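Local coordinates for protein methionyl-tRNA formyltransferase (PDB 1ZGH) that probably transfers a formyl group from 10-formyltetrahydrofolate to the amino group of methionine carried by initiator tRNA, at residues T37-S40 against W41-K44; G113-P116 against L117-L120; T155-E158 against I159-A163; R162-K165 against I166-D170; S200-S203 against P204-L208. All blocks are in the same frame, centred on the assembly; numbering follows the deposited sequence.

Overall arrangement
All five contacts are local, each within one continuous run of chain, and interactions 1 to 3 lie in the formyl transferase family region. In chain order, interaction 1 starts helix 40-52, interaction 2 starts helix 116-122, interaction 4 continues helix 156-178 from interaction 3 and shares R162 and A163 with it, and interaction 5 is a turn before helix 208-217. W41 of interaction 1 and L117 of interaction 2 both pack on interaction 3, their centres about 12 and 13 Å from its own; interaction 1 also meets interaction 4, centres about 12 Å apart, through N42 and S164. Helix 156-178 thus ties the other two helix starts together. Interaction 5, in the C-terminal region, touches none of them; its centre is about 31 Å from interaction 1.

Interaction 1. Residues T37-S40 against W41-K44; sequences TTKS and WNIK
K39 and W41 lie side by side and point the same way, the lysine CB riding over one face of the indole. K39 CB stands 3.7 Å from the centroid of the W41 six-membered ring and 17° off its normal, which qualifies as a CH-pi contact. The tryptophan reaches this place with CG set between its backbone N and carbonyl carbon (chi1 53°), folding the indole back beneath the preceding residues. The lysine chain then bends away, and its NZ bonds to E221 O.

T37 and N42 meet at a slant, T37 OG1 lying 3.0 Å from N42 CB. The N42 amide reaches back to the loop that follows strand 31-36: its ND2 donates to T38 O at 2.9 Å, with the acceptor only 6° out of the amide plane and the N-H pointing almost straight at it. N42 OD1 bonds to S164 OG on helix 156-178, so both ends of the amide are held and its rotation is fixed. I43 N donates to K39 O at 3.1 Å, with I43 CG1 close to the same oxygen; K44 N does likewise to S40 O at 3.0 Å. With K39 at the N-cap, this is the strand-to-helix turn after strand 31-36, characteristic of the Rossmann-like formyltransferase fold.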
loop_
_atom_site.group_PDB
_atom_site.type_symbol
_atom_site.label_atom_id
_atom_site.label_comp_id
_atom_site.label_asym_id
_atom_site.label_seq_id
_atom_site.Cartn_x
_atom_site.Cartn_y
_atom_site.Cartn_z
ATOM N N THR A 37 -3.502 -4.520 -9.314
ATOM C CA THR A 37 -3.083 -4.669 -7.907
ATOM C C THR A 37 -2.306 -5.957 -7.724
ATOM O O THR A 37 -2.493 -6.928 -8.488
ATOM C CB THR A 37 -4.328 -4.667 -6.973
ATOM O OG1 THR A 37 -3.939 -4.468 -5.602
ATOM C CG2 THR A 37 -5.158 -5.981 -7.146
ATOM N N THR A 38 -1.483 -5.961 -6.676
ATOM C CA THR A 38 -0.851 -7.155 -6.169
ATOM C C THR A 38 -1.219 -7.346 -4.690
ATOM O O THR A 38 -1.876 -6.496 -4.070
ATOM C CB THR A 38 0.671 -7.054 -6.362
ATOM O OG1 THR A 38 1.133 -5.956 -5.618
ATOM C CG2 THR A 38 0.981 -6.817 -7.818
ATOM N N LYS A 39 -0.768 -8.480 -4.165
ATOM C CA LYS A 39 -1.050 -9.017 -2.820
ATOM C C LYS A 39 -2.342 -9.779 -2.812
ATOM O O LYS A 39 -3.347 -9.346 -3.384
ATOM C CB LYS A 39 -1.035 -7.977 -1.713
ATOM C CG LYS A 39 0.228 -7.119 -1.672
ATOM C CD LYS A 39 1.547 -7.934 -1.438
ATOM C CE LYS A 39 2.658 -6.991 -1.039
ATOM N NZ LYS A 39 3.984 -7.666 -0.826
ATOM N N SER A 40 -2.313 -10.946 -2.179
ATOM C CA SER A 40 -3.430 -11.862 -2.216
ATOM C C SER A 40 -4.751 -11.204 -1.790
ATOM O O SER A 40 -5.795 -11.449 -2.387
ATOM C CB SER A 40 -3.117 -13.096 -1.327
ATOM O OG SER A 40 -2.950 -12.730 0.031
ATOM N N TRP A 41 -4.727 -10.381 -0.738
ATOM C CA TRP A 41 -5.997 -9.823 -0.207
ATOM C C TRP A 41 -6.612 -8.819 -1.216
ATOM O O TRP A 41 -7.821 -8.756 -1.385
ATOM C CB TRP A 41 -5.803 -9.205 1.192
ATOM C CG TRP A 41 -4.691 -8.188 1.263
ATOM C CD1 TRP A 41 -4.774 -6.872 0.972
ATOM C CD2 TRP A 41 -3.320 -8.438 1.598
ATOM N NE1 TRP A 41 -3.547 -6.261 1.132
ATOM C CE2 TRP A 41 -2.630 -7.211 1.487
ATOM C CE3 TRP A 41 -2.617 -9.573 2.005
ATOM C CZ2 TRP A 41 -1.281 -7.091 1.804
ATOM C CZ3 TRP A 41 -1.279 -9.464 2.268
ATOM C CH2 TRP A 41 -0.624 -8.234 2.175
ATOM N N ASN A 42 -5.761 -8.058 -1.903
ATOM C CA ASN A 42 -6.239 -7.082 -2.886
ATOM C C ASN A 42 -6.825 -7.782 -4.095
ATOM O O ASN A 42 -7.838 -7.370 -4.627
ATOM C CB ASN A 42 -5.102 -6.170 -3.362
ATOM C CG ASN A 42 -4.660 -5.166 -2.296
ATOM O OD1 ASN A 42 -5.490 -4.542 -1.657
ATOM N ND2 ASN A 42 -3.358 -5.034 -2.113
ATOM N N ILE A 43 -6.167 -8.848 -4.540
ATOM C CA ILE A 43 -6.655 -9.623 -5.674
ATOM C C ILE A 43 -8.010 -10.271 -5.368
ATOM O O ILE A 43 -8.918 -10.274 -6.207
ATOM C CB ILE A 43 -5.614 -10.682 -6.094
ATOM C CG1 ILE A 43 -4.331 -9.991 -6.581
ATOM C CG2 ILE A 43 -6.198 -11.603 -7.195
ATOM C CD1 ILE A 43 -3.149 -10.967 -6.740
ATOM N N LYS A 44 -8.117 -10.866 -4.185
ATOM C CA LYS A 44 -9.367 -11.443 -3.721
ATOM C C LYS A 44 -10.454 -10.368 -3.734
ATOM O O LYS A 44 -11.542 -10.622 -4.190
ATOM C CB LYS A 44 -9.231 -12.051 -2.311
ATOM C CG LYS A 44 -10.595 -12.438 -1.624
ATOM C CD LYS A 44 -10.448 -12.965 -0.154
ATOM C CE LYS A 44 -9.800 -11.974 0.849
ATOM N NZ LYS A 44 -10.573 -10.718 1.165
#

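Interaction 2. Residues G113-P116 against L117-L120; sequences GGSP and LQNL
S115 and N119 meet where helix 116-122 begins, and hydrogen bonds carry most of their contact. S115 O receives two donors from the asparagine: its backbone N at 2.9 Å, along a nearly linear path, and its side-chain ND2 at 3.1 Å, a weak bond bent to 132°. The same ND2 makes a second weak bond to G114 O at 2.9 Å, bent to 127°. Bridging two consecutive carbonyls costs the amide straightness in both bonds. A further backbone bond, L120 N to P116 O at 2.8 Å, continues the helical pattern.

Van der Waals contacts fill in around these bonds. The Q118 chain bends at its second torsion (chi2 77°) and curls back, bringing OE1 to 3.5 Å from S115 CB. L120 lays CG against P116 O at 3.1 Å, its CD1 following alongside, so this carbonyl is covered by a branched apolar group as well as bonded to a backbone N.

Polar links also lead outward. S115 sits at the N-cap without capping through its side chain; its OG instead accepts from R195 N. N119 ND2 bonds to Q193 O, and Q118 NE2 bonds to M217 O. The chemistry therefore implies an asparagine amide with three carbonyls near its ND2, two of them met by weak, bent bonds that probably share a hydrogen, joining the first helical turn to the G114 and S115 carbonyls and to the chain following strand 191-192.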
loop_
_atom_site.group_PDB
_atom_site.type_symbol
_atom_site.label_atom_id
_atom_site.label_comp_id
_atom_site.label_asym_id
_atom_site.label_seq_id
_atom_site.Cartn_x
_atom_site.Cartn_y
_atom_site.Cartn_z
ATOM N N GLY A 113 5.998 9.522 -1.113
ATOM C CA GLY A 113 7.113 8.583 -1.345
ATOM C C GLY A 113 6.926 7.171 -0.819
ATOM O O GLY A 113 5.826 6.790 -0.430
ATOM N N GLY A 114 8.013 6.402 -0.779
ATOM C CA GLY A 114 7.942 4.940 -0.609
ATOM C C GLY A 114 7.808 4.448 0.818
ATOM O O GLY A 114 7.961 5.227 1.761
ATOM N N SER A 115 7.604 3.129 0.925
ATOM C CA SER A 115 7.360 2.344 2.154
ATOM C C SER A 115 6.561 3.119 3.198
ATOM O O SER A 115 7.023 3.331 4.336
ATOM C CB SER A 115 8.692 1.834 2.709
ATOM O OG SER A 115 9.512 1.320 1.679
ATOM N N PRO A 116 5.387 3.624 2.796
ATOM C CA PRO A 116 4.710 4.535 3.700
ATOM C C PRO A 116 4.348 3.882 5.038
ATOM O O PRO A 116 4.438 4.548 6.054
ATOM C CB PRO A 116 3.483 5.009 2.894
ATOM C CG PRO A 116 3.272 3.953 1.850
ATOM C CD PRO A 116 4.645 3.434 1.523
ATOM N N LEU A 117 3.971 2.601 5.067
ATOM C CA LEU A 117 3.558 2.001 6.341
ATOM C C LEU A 117 4.692 1.993 7.368
ATOM O O LEU A 117 4.507 2.427 8.499
ATOM C CB LEU A 117 2.992 0.590 6.168
ATOM C CG LEU A 117 2.705 -0.098 7.529
ATOM C CD1 LEU A 117 1.730 0.717 8.376
ATOM C CD2 LEU A 117 2.125 -1.439 7.249
ATOM N N GLN A 118 5.859 1.525 6.945
ATOM C CA GLN A 118 7.035 1.462 7.780
ATOM C C GLN A 118 7.510 2.864 8.144
ATOM O O GLN A 118 7.859 3.118 9.295
ATOM C CB GLN A 118 8.162 0.653 7.100
ATOM C CG GLN A 118 7.841 -0.818 6.854
ATOM C CD GLN A 118 6.913 -1.083 5.673
ATOM O OE1 GLN A 118 6.868 -0.286 4.743
ATOM N NE2 GLN A 118 6.147 -2.203 5.711
ATOM N N ASN A 119 7.454 3.796 7.195
ATOM C CA ASN A 119 7.813 5.183 7.498
ATOM C C ASN A 119 6.866 5.836 8.538
ATOM O O ASN A 119 7.317 6.585 9.418
ATOM C CB ASN A 119 7.880 5.997 6.226
ATOM C CG ASN A 119 9.251 5.934 5.566
ATOM O OD1 ASN A 119 10.268 6.339 6.175
ATOM N ND2 ASN A 119 9.296 5.445 4.331
ATOM N N LEU A 120 5.571 5.490 8.479
ATOM C CA LEU A 120 4.582 5.998 9.454
ATOM C C LEU A 120 4.773 5.390 10.863
ATOM O O LEU A 120 4.754 6.110 11.853
ATOM C CB LEU A 120 3.157 5.698 8.968
ATOM C CG LEU A 120 2.722 6.516 7.740
ATOM C CD1 LEU A 120 1.501 5.823 7.088
ATOM C CD2 LEU A 120 2.421 7.955 8.124
#

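Interaction 3. Residues T155-E158 against I159-A163; sequences TAEE and IFMRA
A156 and F160 pack one turn apart on helix 156-178, which opens with a capping box formed by T155 and E158. In that box E158 N donates to T155 OG1 at 3.1 Å, while T155 N donates to E158 OE1 at 3.0 Å, meeting the carboxylate from 41° above its plane.

The tight part lies on the inward side. F160 CE2 comes to 4.1 Å from A156 CB, and F160 CD2 lies 3.2 Å from A156 O. I159 turns CG1 onto T155 O at 3.3 Å, the carbonyl that also accepts from I159 N. E157 and the selenomethionine M161 touch through aliphatic atoms, E157 CG to M161 CE at 3.8 Å; the bend of M161 about its last torsion (chi3 -63°) folds the methyl back toward the glutamate, whose OE2 bonds to E221 N. L117 of helix 116-122 packs on A156, I159 and F160, and W41 covers E157, F160 and M161.

The solvent side, at E158 and R162, is looser. E158 is exposed, and its carboxylate does not meet the R162 guanidinium: E158 OE1 and R162 NH2 remain 5.1 Å apart. R162 NH1 bonds instead to Y153 O and D151 O, with E158 O lying over one guanidinium face, offset toward its rim.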
loop_
_atom_site.group_PDB
_atom_site.type_symbol
_atom_site.label_atom_id
_atom_site.label_comp_id
_atom_site.label_asym_id
_atom_site.label_seq_id
_atom_site.Cartn_x
_atom_site.Cartn_y
_atom_site.Cartn_z
ATOM N N THR A 155 -0.233 -5.934 12.609
ATOM C CA THR A 155 0.847 -6.284 11.707
ATOM C C THR A 155 0.638 -5.541 10.369
ATOM O O THR A 155 -0.468 -5.100 10.066
ATOM C CB THR A 155 0.825 -7.804 11.459
ATOM O OG1 THR A 155 -0.386 -8.166 10.773
ATOM C CG2 THR A 155 1.014 -8.670 12.845
ATOM N N ALA A 156 1.669 -5.498 9.543
ATOM C CA ALA A 156 1.527 -4.974 8.189
ATOM C C ALA A 156 0.374 -5.620 7.424
ATOM O O ALA A 156 -0.411 -4.899 6.815
ATOM C CB ALA A 156 2.815 -5.081 7.436
ATOM N N GLU A 157 0.289 -6.958 7.434
ATOM C CA GLU A 157 -0.766 -7.675 6.784
ATOM C C GLU A 157 -2.147 -7.242 7.247
ATOM O O GLU A 157 -3.023 -6.999 6.400
ATOM C CB GLU A 157 -0.608 -9.198 6.876
ATOM C CG GLU A 157 -1.657 -10.005 6.018
ATOM C CD GLU A 157 -1.059 -11.167 5.265
ATOM O OE1 GLU A 157 -1.819 -12.048 4.835
ATOM O OE2 GLU A 157 0.170 -11.185 5.065
ATOM N N GLU A 158 -2.334 -7.109 8.563
ATOM C CA GLU A 158 -3.605 -6.669 9.146
ATOM C C GLU A 158 -3.967 -5.241 8.706
ATOM O O GLU A 158 -5.100 -4.941 8.330
ATOM C CB GLU A 158 -3.554 -6.776 10.694
ATOM C CG GLU A 158 -3.732 -8.200 11.215
ATOM C CD GLU A 158 -3.304 -8.386 12.683
ATOM O OE1 GLU A 158 -2.754 -7.434 13.253
ATOM O OE2 GLU A 158 -3.504 -9.479 13.238
ATOM N N ILE A 159 -2.963 -4.378 8.671
ATOM C CA ILE A 159 -3.175 -2.978 8.306
ATOM C C ILE A 159 -3.473 -2.866 6.804
ATOM O O ILE A 159 -4.368 -2.141 6.411
ATOM C CB ILE A 159 -1.913 -2.118 8.677
ATOM C CG1 ILE A 159 -1.766 -2.037 10.216
ATOM C CG2 ILE A 159 -1.999 -0.714 8.029
ATOM C CD1 ILE A 159 -0.367 -1.618 10.659
ATOM N N PHE A 160 -2.725 -3.585 5.982
ATOM C CA PHE A 160 -2.974 -3.579 4.525
ATOM C C PHE A 160 -4.349 -4.158 4.188
ATOM O O PHE A 160 -5.046 -3.644 3.301
ATOM C CB PHE A 160 -1.857 -4.293 3.748
ATOM C CG PHE A 160 -0.565 -3.568 3.716
ATOM C CD1 PHE A 160 -0.502 -2.205 3.447
ATOM C CD2 PHE A 160 0.627 -4.266 3.858
ATOM C CE1 PHE A 160 0.709 -1.564 3.383
ATOM C CE2 PHE A 160 1.821 -3.619 3.792
ATOM C CZ PHE A 160 1.861 -2.268 3.531
HETATM N N MSE A 161 -4.775 -5.195 4.904
HETATM C CA MSE A 161 -6.127 -5.723 4.685
HETATM C C MSE A 161 -7.228 -4.752 5.152
HETATM O O MSE A 161 -8.271 -4.644 4.538
HETATM C CB MSE A 161 -6.304 -7.111 5.339
HETATM C CG MSE A 161 -5.377 -8.146 4.714
HETATM SE SE MSE A 161 -5.702 -9.924 5.509
HETATM C CE MSE A 161 -5.259 -9.642 7.158
ATOM N N ARG A 162 -6.980 -4.054 6.251
ATOM C CA ARG A 162 -7.884 -3.019 6.748
ATOM C C ARG A 162 -8.009 -1.870 5.714
ATOM O O ARG A 162 -9.117 -1.420 5.406
ATOM C CB ARG A 162 -7.334 -2.508 8.094
ATOM C CG ARG A 162 -8.167 -1.470 8.825
ATOM C CD ARG A 162 -7.438 -1.042 10.152
ATOM N NE ARG A 162 -7.081 -2.183 10.998
ATOM C CZ ARG A 162 -5.972 -2.321 11.710
ATOM N NH1 ARG A 162 -5.083 -1.344 11.766
ATOM N NH2 ARG A 162 -5.770 -3.445 12.411
ATOM N N ALA A 163 -6.881 -1.458 5.144
ATOM C CA ALA A 163 -6.856 -0.415 4.122
ATOM C C ALA A 163 -7.587 -0.863 2.857
ATOM O O ALA A 163 -8.383 -0.104 2.277
ATOM C CB ALA A 163 -5.435 -0.070 3.801
#

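Interaction 4. Residues R162-K165 against I166-D170; sequences RASK and IIFND
S164 and F168 make the closest side-chain contact on the buried side of this part of helix 156-178. S164 OG lies 3.5 Å from F168 CD2 and 3.6 Å from F168 CE2, while S164 O approaches the same ring at its edge, near the ring plane, 3.3 Å from CD2. The serine is placed for this by its first torsion (chi1 -171°), which turns OG back beside the carbonyl carbon and along the helix toward the phenylalanine. On the exposed side K165 and N169 cross, with K165 CG 3.5 Å from N169 ND2; the lysine stays extended beyond CG, running past the amide.

The i to i+4 backbone bonds of the helix set this spacing. F168 N donates to S164 O at 2.8 Å, N169 N to K165 O at 2.9 Å and I167 N to A163 O at 2.9 Å. I166 N reaches R162 O over a longer 3.2 Å. The turn at 167-170 is wider, of the pi type, although D170 N still bonds to I166 O.

Farther out, S164 OG, besides its partner N42, is bonded to N45 ND2 of helix 40-52, and F168 packs on N45, A46 and F49 of the same helix. A163 and I166 rest on I130 and L150 of strands 127-134 and 144-151, and D170 OD1 forms a salt bridge with R148. The arrangement is that of an amphipathic helix in an alpha/beta domain, packed on the mixed sheet and against helix 40-52, with K165 and N169 on its exposed side.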
loop_
_atom_site.group_PDB
_atom_site.type_symbol
_atom_site.label_atom_id
_atom_site.label_comp_id
_atom_site.label_asym_id
_atom_site.label_seq_id
_atom_site.Cartn_x
_atom_site.Cartn_y
_atom_site.Cartn_z
ATOM N N ARG A 162 -6.980 -4.054 6.251
ATOM C CA ARG A 162 -7.884 -3.019 6.748
ATOM C C ARG A 162 -8.009 -1.870 5.714
ATOM O O ARG A 162 -9.117 -1.420 5.406
ATOM C CB ARG A 162 -7.334 -2.508 8.094
ATOM C CG ARG A 162 -8.167 -1.470 8.825
ATOM C CD ARG A 162 -7.438 -1.042 10.152
ATOM N NE ARG A 162 -7.081 -2.183 10.998
ATOM C CZ ARG A 162 -5.972 -2.321 11.710
ATOM N NH1 ARG A 162 -5.083 -1.344 11.766
ATOM N NH2 ARG A 162 -5.770 -3.445 12.411
ATOM N N ALA A 163 -6.881 -1.458 5.144
ATOM C CA ALA A 163 -6.856 -0.415 4.122
ATOM C C ALA A 163 -7.587 -0.863 2.857
ATOM O O ALA A 163 -8.383 -0.104 2.277
ATOM C CB ALA A 163 -5.435 -0.070 3.801
ATOM N N SER A 164 -7.311 -2.100 2.444
ATOM C CA SER A 164 -7.898 -2.688 1.237
ATOM C C SER A 164 -9.419 -2.694 1.345
ATOM O O SER A 164 -10.129 -2.339 0.381
ATOM C CB SER A 164 -7.350 -4.098 1.002
ATOM O OG SER A 164 -7.748 -4.597 -0.267
ATOM N N LYS A 165 -9.921 -3.078 2.523
ATOM C CA LYS A 165 -11.349 -3.076 2.770
ATOM C C LYS A 165 -11.954 -1.657 2.641
ATOM O O LYS A 165 -13.011 -1.496 2.055
ATOM C CB LYS A 165 -11.672 -3.739 4.105
ATOM C CG LYS A 165 -13.130 -3.839 4.456
ATOM C CD LYS A 165 -13.395 -4.854 5.631
ATOM C CE LYS A 165 -14.743 -4.674 6.267
ATOM N NZ LYS A 165 -15.130 -5.856 7.141
ATOM N N ILE A 166 -11.270 -0.639 3.155
ATOM C CA ILE A 166 -11.707 0.755 2.989
ATOM C C ILE A 166 -11.702 1.169 1.512
ATOM O O ILE A 166 -12.634 1.830 1.041
ATOM C CB ILE A 166 -10.829 1.723 3.854
ATOM C CG1 ILE A 166 -11.110 1.449 5.340
ATOM C CG2 ILE A 166 -11.096 3.213 3.483
ATOM C CD1 ILE A 166 -10.149 2.131 6.377
ATOM N N ILE A 167 -10.669 0.765 0.782
ATOM C CA ILE A 167 -10.509 1.150 -0.590
ATOM C C ILE A 167 -11.630 0.530 -1.452
ATOM O O ILE A 167 -12.292 1.216 -2.275
ATOM C CB ILE A 167 -9.121 0.762 -1.118
ATOM C CG1 ILE A 167 -8.077 1.719 -0.531
ATOM C CG2 ILE A 167 -9.064 0.836 -2.657
ATOM C CD1 ILE A 167 -6.611 1.261 -0.741
ATOM N N PHE A 168 -11.845 -0.760 -1.253
ATOM C CA PHE A 168 -12.816 -1.508 -2.060
ATOM C C PHE A 168 -14.270 -1.302 -1.667
ATOM O O PHE A 168 -15.136 -1.296 -2.556
ATOM C CB PHE A 168 -12.488 -3.001 -2.089
ATOM C CG PHE A 168 -11.389 -3.348 -3.072
ATOM C CD1 PHE A 168 -11.678 -3.483 -4.413
ATOM C CD2 PHE A 168 -10.074 -3.518 -2.650
ATOM C CE1 PHE A 168 -10.673 -3.789 -5.346
ATOM C CE2 PHE A 168 -9.052 -3.837 -3.560
ATOM C CZ PHE A 168 -9.373 -3.978 -4.936
ATOM N N ASN A 169 -14.544 -1.118 -0.381
ATOM C CA ASN A 169 -15.947 -1.029 0.067
ATOM C C ASN A 169 -16.457 0.399 0.089
ATOM O O ASN A 169 -17.640 0.618 -0.089
ATOM C CB ASN A 169 -16.132 -1.676 1.438
ATOM C CG ASN A 169 -15.953 -3.207 1.409
ATOM O OD1 ASN A 169 -15.737 -3.819 0.354
ATOM N ND2 ASN A 169 -16.080 -3.821 2.569
ATOM N N ASP A 170 -15.562 1.372 0.251
ATOM C CA ASP A 170 -15.956 2.781 0.409
ATOM C C ASP A 170 -15.409 3.664 -0.715
ATOM O O ASP A 170 -16.186 4.297 -1.441
ATOM C CB ASP A 170 -15.486 3.274 1.782
ATOM C CG ASP A 170 -15.787 4.752 2.033
ATOM O OD1 ASP A 170 -15.352 5.252 3.101
ATOM O OD2 ASP A 170 -16.457 5.420 1.196
#

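Interaction 5. Residues S200-S203 against P204-L208; sequences SEIS and PDFDL
S203 OG accepts from D205 N at 3.0 Å, with the N-H aimed almost straight at it (165°). The serine's first torsion, chi1 161°, carries the hydroxyl forward beside its own carbonyl carbon, over the start of the turn. One residue farther on, F206 N donates to S203 O at 3.2 Å, closing a type I beta turn from S203 to F206 with P204 and D205 at its corners. This donor sits well above the carbonyl plane, 59° out of it, although its N-H points closely at the oxygen.

The F206 ring folds back under the turn. S203 N lies over the centre of one face, 3.6 Å above the plane, and S203 CB lies over the same face, nearest CE1, 3.5 Å away. I202 crosses the ring at a slant, its CG2 3.8 Å from F206 CD2. I211 of helix 208-217 touches both I202 and F206, and the Y214 ring also meets F206, placing the aromatic between the turn and that helix.

At the far end D207 caps the helix, its OD1 accepting from K210 N. Serine thus gives two acceptors, hydroxyl and carbonyl, to successive backbone N-H groups, an ST turn within the beta turn; the chemistry implies a polar, largely exposed bend secured on its inner side by an aromatic ring.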
loop_
_atom_site.group_PDB
_atom_site.type_symbol
_atom_site.label_atom_id
_atom_site.label_comp_id
_atom_site.label_asym_id
_atom_site.label_seq_id
_atom_site.Cartn_x
_atom_site.Cartn_y
_atom_site.Cartn_z
ATOM N N SER A 200 15.580 -3.726 7.677
ATOM C CA SER A 200 14.856 -4.636 8.582
ATOM C C SER A 200 15.600 -5.061 9.860
ATOM O O SER A 200 15.008 -5.658 10.767
ATOM C CB SER A 200 14.468 -5.882 7.800
ATOM O OG SER A 200 13.517 -5.546 6.823
ATOM N N GLU A 201 16.891 -4.742 9.946
ATOM C CA GLU A 201 17.721 -5.124 11.065
ATOM C C GLU A 201 17.347 -4.317 12.313
ATOM O O GLU A 201 17.284 -3.098 12.258
ATOM C CB GLU A 201 19.223 -4.935 10.739
ATOM C CG GLU A 201 20.121 -5.628 11.765
ATOM C CD GLU A 201 21.614 -5.493 11.491
ATOM O OE1 GLU A 201 21.996 -4.897 10.471
ATOM O OE2 GLU A 201 22.405 -5.999 12.308
ATOM N N ILE A 202 17.067 -5.013 13.409
ATOM C CA ILE A 202 16.718 -4.403 14.686
ATOM C C ILE A 202 18.043 -4.090 15.421
ATOM O O ILE A 202 18.911 -4.974 15.529
ATOM C CB ILE A 202 15.928 -5.375 15.548
ATOM C CG1 ILE A 202 14.555 -5.697 14.928
ATOM C CG2 ILE A 202 15.788 -4.889 16.993
ATOM C CD1 ILE A 202 13.961 -7.009 15.468
ATOM N N SER A 203 18.174 -2.874 15.948
ATOM C CA SER A 203 19.343 -2.507 16.749
ATOM C C SER A 203 19.177 -2.914 18.193
ATOM O O SER A 203 18.068 -2.837 18.727
ATOM C CB SER A 203 19.560 -0.995 16.669
ATOM O OG SER A 203 20.378 -0.526 17.721
ATOM N N PRO A 204 20.293 -3.281 18.879
ATOM C CA PRO A 204 20.168 -3.555 20.300
ATOM C C PRO A 204 19.801 -2.326 21.142
ATOM O O PRO A 204 19.428 -2.487 22.296
ATOM C CB PRO A 204 21.564 -4.092 20.682
ATOM C CG PRO A 204 22.454 -3.547 19.719
ATOM C CD PRO A 204 21.688 -3.441 18.428
ATOM N N ASP A 205 19.860 -1.131 20.571
ATOM C CA ASP A 205 19.547 0.108 21.304
ATOM C C ASP A 205 18.062 0.511 21.228
ATOM O O ASP A 205 17.652 1.499 21.840
ATOM C CB ASP A 205 20.359 1.249 20.713
ATOM C CG ASP A 205 21.835 1.098 20.966
ATOM O OD1 ASP A 205 22.229 0.544 22.030
ATOM O OD2 ASP A 205 22.592 1.544 20.092
ATOM N N PHE A 206 17.279 -0.229 20.454
ATOM C CA PHE A 206 15.836 0.013 20.373
ATOM C C PHE A 206 15.211 -0.325 21.715
ATOM O O PHE A 206 15.556 -1.339 22.329
ATOM C CB PHE A 206 15.168 -0.880 19.327
ATOM C CG PHE A 206 15.451 -0.525 17.890
ATOM C CD1 PHE A 206 16.373 0.457 17.532
ATOM C CD2 PHE A 206 14.804 -1.249 16.871
ATOM C CE1 PHE A 206 16.618 0.742 16.179
ATOM C CE2 PHE A 206 15.040 -0.976 15.527
ATOM C CZ PHE A 206 15.958 0.032 15.177
ATOM N N ASP A 207 14.272 0.497 22.165
ATOM C CA ASP A 207 13.450 0.092 23.297
ATOM C C ASP A 207 12.457 -1.044 22.916
ATOM O O ASP A 207 12.301 -1.415 21.723
ATOM C CB ASP A 207 12.848 1.344 24.029
ATOM C CG ASP A 207 11.661 2.000 23.310
ATOM O OD1 ASP A 207 11.005 1.432 22.432
ATOM O OD2 ASP A 207 11.354 3.161 23.646
ATOM N N LEU A 208 11.798 -1.641 23.904
ATOM C CA LEU A 208 10.970 -2.804 23.631
ATOM C C LEU A 208 9.794 -2.516 22.665
ATOM O O LEU A 208 9.524 -3.334 21.790
ATOM C CB LEU A 208 10.437 -3.407 24.936
ATOM C CG LEU A 208 9.860 -4.817 24.807
ATOM C CD1 LEU A 208 10.941 -5.856 24.527
ATOM C CD2 LEU A 208 9.106 -5.162 26.095
#